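Serine hydrolase CCSP0084 (Cycloclasticus sp. P1, PDB 4I3F) probably acts as a serine esterase and meta-cleavage product (carbon-carbon bond) hydrolase of the alpha/beta hydrolase family in a polyaromatic hydrocarbon-degrading bacterium. Local coordinates at residues 157-160 with 161-165; 209-212 with 213-217. One frame throughout, in Å; residues are numbered along the deposited sequence.

Interaction 1: residues 157-160 with 161-165; sequences PTEG and LTKGW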
ATOM      1  N   PRO A 157      14.912  11.535   1.406  1.00 15.58           N
ATOM      2  CA  PRO A 157      14.122  11.068   2.552  1.00 16.97           C
ATOM      3  C   PRO A 157      13.415  12.210   3.270  1.00 13.58           C
ATOM      4  O   PRO A 157      14.005  13.275   3.467  1.00 17.10           O
ATOM      5  CB  PRO A 157      15.174  10.446   3.468  1.00 14.81           C
ATOM      6  CG  PRO A 157      16.256   9.979   2.530  1.00 18.79           C
ATOM      7  CD  PRO A 157      16.282  10.987   1.408  1.00 17.02           C
ATOM      8  N   THR A 158      12.154  11.983   3.627  1.00 12.91           N
ATOM      9  CA  THR A 158      11.373  12.931   4.401  1.00 15.42           C
ATOM     10  C   THR A 158      11.519  12.584   5.875  1.00 17.82           C
ATOM     11  O   THR A 158      11.960  11.482   6.218  1.00 16.56           O
ATOM     12  CB  THR A 158       9.894  12.819   4.038  1.00 13.28           C
ATOM     13  OG1 THR A 158       9.496  11.449   4.157  1.00 13.36           O
ATOM     14  CG2 THR A 158       9.655  13.279   2.594  1.00 13.82           C
ATOM     15  N   GLU A 159      11.146  13.518   6.744  1.00 15.16           N
ATOM     16  CA  GLU A 159      11.175  13.268   8.181  1.00 16.22           C
ATOM     17  C   GLU A 159      10.269  12.081   8.496  1.00 13.32           C
ATOM     18  O   GLU A 159      10.639  11.177   9.255  1.00 14.42           O
ATOM     19  CB  GLU A 159      10.700  14.512   8.945  1.00 18.23           C
ATOM     20  CG  GLU A 159      10.689  14.351  10.472  1.00 13.24           C
ATOM     21  CD  GLU A 159      10.344  15.635  11.201  1.00 18.66           C
ATOM     22  OE1 GLU A 159      10.504  15.675  12.442  1.00 22.66           O
ATOM     23  OE2 GLU A 159       9.923  16.609  10.537  1.00 18.75           O
ATOM     24  N   GLY A 160       9.090  12.082   7.885  1.00 14.56           N
ATOM     25  CA  GLY A 160       8.106  11.040   8.111  1.00 16.97           C
ATOM     26  C   GLY A 160       8.567   9.660   7.690  1.00 18.17           C
ATOM     27  O   GLY A 160       8.469   8.701   8.466  1.00 13.95           O
ATOM     28  N   LEU A 161       9.077   9.540   6.466  1.00 14.60           N
ATOM     29  CA  LEU A 161       9.446   8.220   5.983  1.00 12.14           C
ATOM     30  C   LEU A 161      10.656   7.699   6.737  1.00 15.19           C
ATOM     31  O   LEU A 161      10.779   6.496   6.963  1.00 17.28           O
ATOM     32  CB  LEU A 161       9.671   8.213   4.468  1.00 11.17           C
ATOM     33  CG  LEU A 161       9.631   6.816   3.832  1.00 14.03           C
ATOM     34  CD1 LEU A 161       8.278   6.136   4.029  1.00 16.33           C
ATOM     35  CD2 LEU A 161       9.991   6.871   2.356  1.00 16.72           C
ATOM     36  N   THR A 162      11.538   8.605   7.145  1.00 14.15           N
ATOM     37  CA  THR A 162      12.707   8.213   7.917  1.00 15.24           C
ATOM     38  C   THR A 162      12.284   7.661   9.275  1.00 17.74           C
ATOM     39  O   THR A 162      12.762   6.601   9.700  1.00 18.83           O
ATOM     40  CB  THR A 162      13.674   9.376   8.105  1.00 20.11           C
ATOM     41  OG1 THR A 162      14.156   9.793   6.819  1.00 18.13           O
ATOM     42  CG2 THR A 162      14.856   8.952   8.970  1.00 20.92           C
ATOM     43  N   LYS A 163      11.387   8.373   9.955  1.00 15.19           N
ATOM     44  CA  LYS A 163      10.956   7.940  11.284  1.00 19.79           C
ATOM     45  C   LYS A 163      10.137   6.653  11.201  1.00 13.73           C
ATOM     46  O   LYS A 163      10.141   5.843  12.142  1.00 18.55           O
ATOM     47  CB  LYS A 163      10.186   9.053  12.006  1.00 12.50           C
ATOM     48  CG  LYS A 163      11.114  10.112  12.617  1.00 13.82           C
ATOM     49  CD  LYS A 163      10.378  11.391  13.032  1.00 16.83           C
ATOM     50  CE  LYS A 163      11.355  12.379  13.669  1.00 16.03           C
ATOM     51  NZ  LYS A 163      10.700  13.655  14.095  1.00 18.22           N
ATOM     52  N   GLY A 164       9.444   6.465  10.084  1.00 12.15           N
ATOM     53  CA  GLY A 164       8.676   5.249   9.856  1.00 15.49           C
ATOM     54  C   GLY A 164       9.540   4.030   9.559  1.00 22.29           C
ATOM     55  O   GLY A 164       9.493   3.026  10.277  1.00 17.03           O
ATOM     56  N   TRP A 165      10.338   4.116   8.499  1.00 14.88           N
ATOM     57  CA  TRP A 165      11.141   2.973   8.062  1.00 13.28           C
ATOM     58  C   TRP A 165      12.281   2.649   9.027  1.00 16.44           C
ATOM     59  O   TRP A 165      12.782   1.518   9.048  1.00 21.38           O
ATOM     60  CB  TRP A 165      11.677   3.201   6.644  1.00 13.20           C
ATOM     61  CG  TRP A 165      10.649   3.008   5.561  1.00 14.76           C
ATOM     62  CD1 TRP A 165       9.334   2.669   5.716  1.00 14.98           C
ATOM     63  CD2 TRP A 165      10.867   3.119   4.141  1.00 17.85           C
ATOM     64  NE1 TRP A 165       8.720   2.568   4.477  1.00 16.15           N
ATOM     65  CE2 TRP A 165       9.644   2.838   3.500  1.00 18.39           C
ATOM     66  CE3 TRP A 165      11.984   3.430   3.354  1.00 19.27           C
ATOM     67  CZ2 TRP A 165       9.502   2.865   2.108  1.00 22.19           C
ATOM     68  CZ3 TRP A 165      11.838   3.454   1.966  1.00 16.58           C
ATOM     69  CH2 TRP A 165      10.610   3.174   1.363  1.00 21.29           C
TER

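Interaction 2: residues 209-212 with 213-217; sequences EVRL and QFEAM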
ATOM      1  N   GLU A 209       7.803 -11.531  15.487  1.00 44.41           N
ATOM      2  CA  GLU A 209       7.068 -11.947  14.294  1.00 48.01           C
ATOM      3  C   GLU A 209       6.553 -10.746  13.491  1.00 47.00           C
ATOM      4  O   GLU A 209       5.771 -10.916  12.560  1.00 42.70           O
ATOM      5  CB  GLU A 209       5.881 -12.835  14.680  1.00 48.20           C
ATOM      6  CG  GLU A 209       6.156 -13.826  15.806  1.00 64.06           C
ATOM      7  CD  GLU A 209       5.956 -13.217  17.182  1.00 69.44           C
ATOM      8  OE1 GLU A 209       4.813 -12.834  17.505  1.00 73.27           O
ATOM      9  OE2 GLU A 209       6.944 -13.118  17.937  1.00 69.86           O
ATOM     10  N   VAL A 210       6.978  -9.542  13.865  1.00 32.38           N
ATOM     11  CA  VAL A 210       6.609  -8.319  13.148  1.00 31.45           C
ATOM     12  C   VAL A 210       7.832  -7.429  12.951  1.00 32.46           C
ATOM     13  O   VAL A 210       8.011  -6.810  11.898  1.00 30.73           O
ATOM     14  CB  VAL A 210       5.505  -7.523  13.894  1.00 29.62           C
ATOM     15  CG1 VAL A 210       5.256  -6.182  13.228  1.00 27.01           C
ATOM     16  CG2 VAL A 210       4.210  -8.327  13.962  1.00 35.55           C
ATOM     17  N   ARG A 211       8.687  -7.386  13.965  1.00 22.79           N
ATOM     18  CA  ARG A 211       9.826  -6.474  13.966  1.00 21.68           C
ATOM     19  C   ARG A 211      10.980  -6.904  13.058  1.00 24.34           C
ATOM     20  O   ARG A 211      11.500  -6.098  12.281  1.00 22.51           O
ATOM     21  CB  ARG A 211      10.337  -6.277  15.395  1.00 21.53           C
ATOM     22  CG  ARG A 211      11.688  -5.601  15.476  1.00 27.02           C
ATOM     23  CD  ARG A 211      12.097  -5.386  16.921  1.00 27.39           C
ATOM     24  NE  ARG A 211      13.229  -4.478  17.024  1.00 37.00           N
ATOM     25  CZ  ARG A 211      13.666  -3.962  18.169  1.00 42.32           C
ATOM     26  NH1 ARG A 211      13.061  -4.265  19.311  1.00 38.86           N
ATOM     27  NH2 ARG A 211      14.703  -3.137  18.172  1.00 43.48           N
ATOM     28  N   LEU A 212      11.377  -8.169  13.159  1.00 20.92           N
ATOM     29  CA  LEU A 212      12.577  -8.654  12.479  1.00 21.59           C
ATOM     30  C   LEU A 212      12.496  -8.491  10.966  1.00 19.68           C
ATOM     31  O   LEU A 212      13.468  -8.100  10.328  1.00 19.47           O
ATOM     32  CB  LEU A 212      12.838 -10.115  12.833  1.00 20.94           C
ATOM     33  CG  LEU A 212      13.323 -10.321  14.268  1.00 37.93           C
ATOM     34  CD1 LEU A 212      13.305 -11.791  14.647  1.00 34.99           C
ATOM     35  CD2 LEU A 212      14.721  -9.758  14.425  1.00 41.28           C
ATOM     36  N   GLN A 213      11.342  -8.794  10.385  1.00 18.88           N
ATOM     37  CA  GLN A 213      11.232  -8.703   8.940  1.00 16.44           C
ATOM     38  C   GLN A 213      11.106  -7.252   8.449  1.00 15.61           C
ATOM     39  O   GLN A 213      11.602  -6.921   7.376  1.00 16.76           O
ATOM     40  CB  GLN A 213      10.127  -9.632   8.430  1.00 16.21           C
ATOM     41  CG  GLN A 213      10.324 -11.054   8.964  1.00 17.92           C
ATOM     42  CD  GLN A 213       9.687 -12.128   8.103  1.00 17.62           C
ATOM     43  OE1 GLN A 213       9.013 -11.835   7.118  1.00 16.65           O
ATOM     44  NE2 GLN A 213       9.900 -13.387   8.482  1.00 18.50           N
ATOM     45  N   PHE A 214      10.488  -6.374   9.241  1.00 16.96           N
ATOM     46  CA  PHE A 214      10.406  -4.958   8.873  1.00 15.17           C
ATOM     47  C   PHE A 214      11.810  -4.359   8.854  1.00 14.81           C
ATOM     48  O   PHE A 214      12.152  -3.576   7.964  1.00 18.13           O
ATOM     49  CB  PHE A 214       9.521  -4.192   9.869  1.00 13.90           C
ATOM     50  CG  PHE A 214       9.237  -2.759   9.471  1.00 14.72           C
ATOM     51  CD1 PHE A 214       8.123  -2.450   8.706  1.00 15.85           C
ATOM     52  CD2 PHE A 214      10.074  -1.730   9.876  1.00 16.14           C
ATOM     53  CE1 PHE A 214       7.855  -1.134   8.341  1.00 20.12           C
ATOM     54  CE2 PHE A 214       9.820  -0.416   9.511  1.00 18.82           C
ATOM     55  CZ  PHE A 214       8.713  -0.116   8.748  1.00 17.10           C
ATOM     56  N   GLU A 215      12.620  -4.719   9.844  1.00 15.80           N
ATOM     57  CA  GLU A 215      14.001  -4.249   9.901  1.00 17.78           C
ATOM     58  C   GLU A 215      14.791  -4.704   8.677  1.00 18.30           C
ATOM     59  O   GLU A 215      15.663  -3.989   8.183  1.00 20.98           O
ATOM     60  CB  GLU A 215      14.687  -4.743  11.180  1.00 21.95           C
ATOM     61  CG  GLU A 215      14.121  -4.140  12.462  1.00 22.33           C
ATOM     62  CD  GLU A 215      14.791  -4.695  13.715  1.00 32.88           C
ATOM     63  OE1 GLU A 215      15.022  -3.914  14.657  1.00 32.17           O
ATOM     64  OE2 GLU A 215      15.075  -5.911  13.763  1.00 32.99           O
ATOM     65  N   ALA A 216      14.477  -5.898   8.188  1.00 20.01           N
ATOM     66  CA  ALA A 216      15.198  -6.466   7.058  1.00 22.43           C
ATOM     67  C   ALA A 216      14.819  -5.807   5.729  1.00 18.58           C
ATOM     68  O   ALA A 216      15.646  -5.737   4.812  1.00 18.71           O
ATOM     69  CB  ALA A 216      14.986  -7.971   6.996  1.00 21.52           C
ATOM     70  N   MET A 217      13.578  -5.332   5.629  1.00 19.10           N
ATOM     71  CA  MET A 217      13.083  -4.698   4.408  1.00 19.54           C
ATOM     72  C   MET A 217      13.812  -3.422   4.059  1.00 21.83           C
ATOM     73  O   MET A 217      13.993  -3.107   2.879  1.00 16.61           O
ATOM     74  CB  MET A 217      11.628  -4.301   4.571  1.00 19.72           C
ATOM     75  CG  MET A 217      10.694  -5.434   4.696  1.00 15.43           C
ATOM     76  SD  MET A 217       9.099  -4.812   5.223  1.00 15.68           S
ATOM     77  CE  MET A 217       8.347  -6.401   5.590  1.00 15.66           C
TER

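Interaction 1: residues 157-160 with 161-165
Thr-158 caps helix 159-165 by turning its hydroxyl back onto Leu-161, a side-chain N-cap at the start of the first helix after strand 142-148, where the alpha/beta hydrolase fold carries its lid insertion. The threonine sets OG1 between its own N and carbonyl carbon (chi1 52°), which brings that oxygen over the first turn. Leu-161 N donates to OG1 at 3.0 Å along a fairly straight line (N-H...O 158°), while OG1 also brushes Leu-161 CB at 3.3 Å. The same hydroxyl is bonded to the carbonyl of Phe-253, tying the helix start to the loop after strand 243-248. Two donors from Thr-162 grip Thr-158 O from opposite faces of the carbonyl plane: the hydroxyl OG1 at 2.8 Å and the backbone N at 3.1 Å. The Thr-162 hydroxyl is thereby folded down onto the helix, where it also meets Pro-157 CB.

From the next residue, Glu-159 and Lys-163, one turn apart, lie side by side and point the same way, both extended beyond CG. Lys-163 approaches Glu-159 OE1 on the anti lone pair, away from the second oxygen, and forms a short salt bridge on the exposed flank; aliphatic parts of the lysine pass over Glu-159 O. Tyr-178 of helix 173-182 borders both chains. The inward flank is buried. Gly-160 puts no side chain there, and its carbonyl takes the N-H of Gly-164. Leu-161 packs on Ile-226 of helix 222-229, and Trp-165 NE1 is bonded to Ser-53 OG. With Leu-161 CG anti to the backbone N (chi1 -162°), CD1 ends over the Trp-165 indole, 3.5 Å above one face and offset toward the rim.

Interaction 2: residues 209-212 with 213-217
Arg-211 and Glu-215, one turn apart on helix 208-217 of the lid region, form an i to i+4 salt bridge on its more open flank, while other sides of the helix are buried. CG of the arginine lies anti to its N (chi1 167°) and the chain stays extended to NE, carrying the guanidinium out from the helix, where the Glu-215 side chain leans back to meet it. NE bonds OE1 at 3.0 Å, with the carboxylate oxygen at the guanidinium edge and in its plane. At the glutamate the bond is skewed: the two planes stand 69° apart and NE lies above the carboxylate plane. Tyr-168 touches both side chains. Exposed Leu-212 adds just a loose contact here, its CD2 3.9 Å from Glu-215 OE2.

The buried sides are packed by other parts of the chain. Phe-214 CB sits 3.6 Å from Val-210 O, and its ring meets Phe-218 edge-to-face. Gln-213 reaches outward from the helix, its OE1 taking the N-H of His-89, while Trp-99 of helix 96-113 lies against Gln-213, Ala-216 and Met-217. Backbone bonds continue along the helix: Glu-215 N donates to Arg-211 O, and Ala-216 N reaches Leu-212 O at a longer 3.2 Å, its N-H...O angle bent to 137°.

After strand 142-148 the chain enters the lid region and reaches interaction 1, which spans the N-cap and the whole of short helix 159-165. It then runs through helices 173-182 and 194-206 before interaction 2 closes turns of helix 208-217. Both are local, and they follow in series without crossing or nesting. Their centres lie about 16 Å apart, yet the helices touch where Phe-214 CE2 packs on the backbone oxygens of Gly-164 and Trp-165. Phe-218 bridges them too, stacking on Trp-165. Interaction 1 faces the loop after strand 243-248, and interaction 2 faces helix 96-113, so the two join lid helices to different parts of the core.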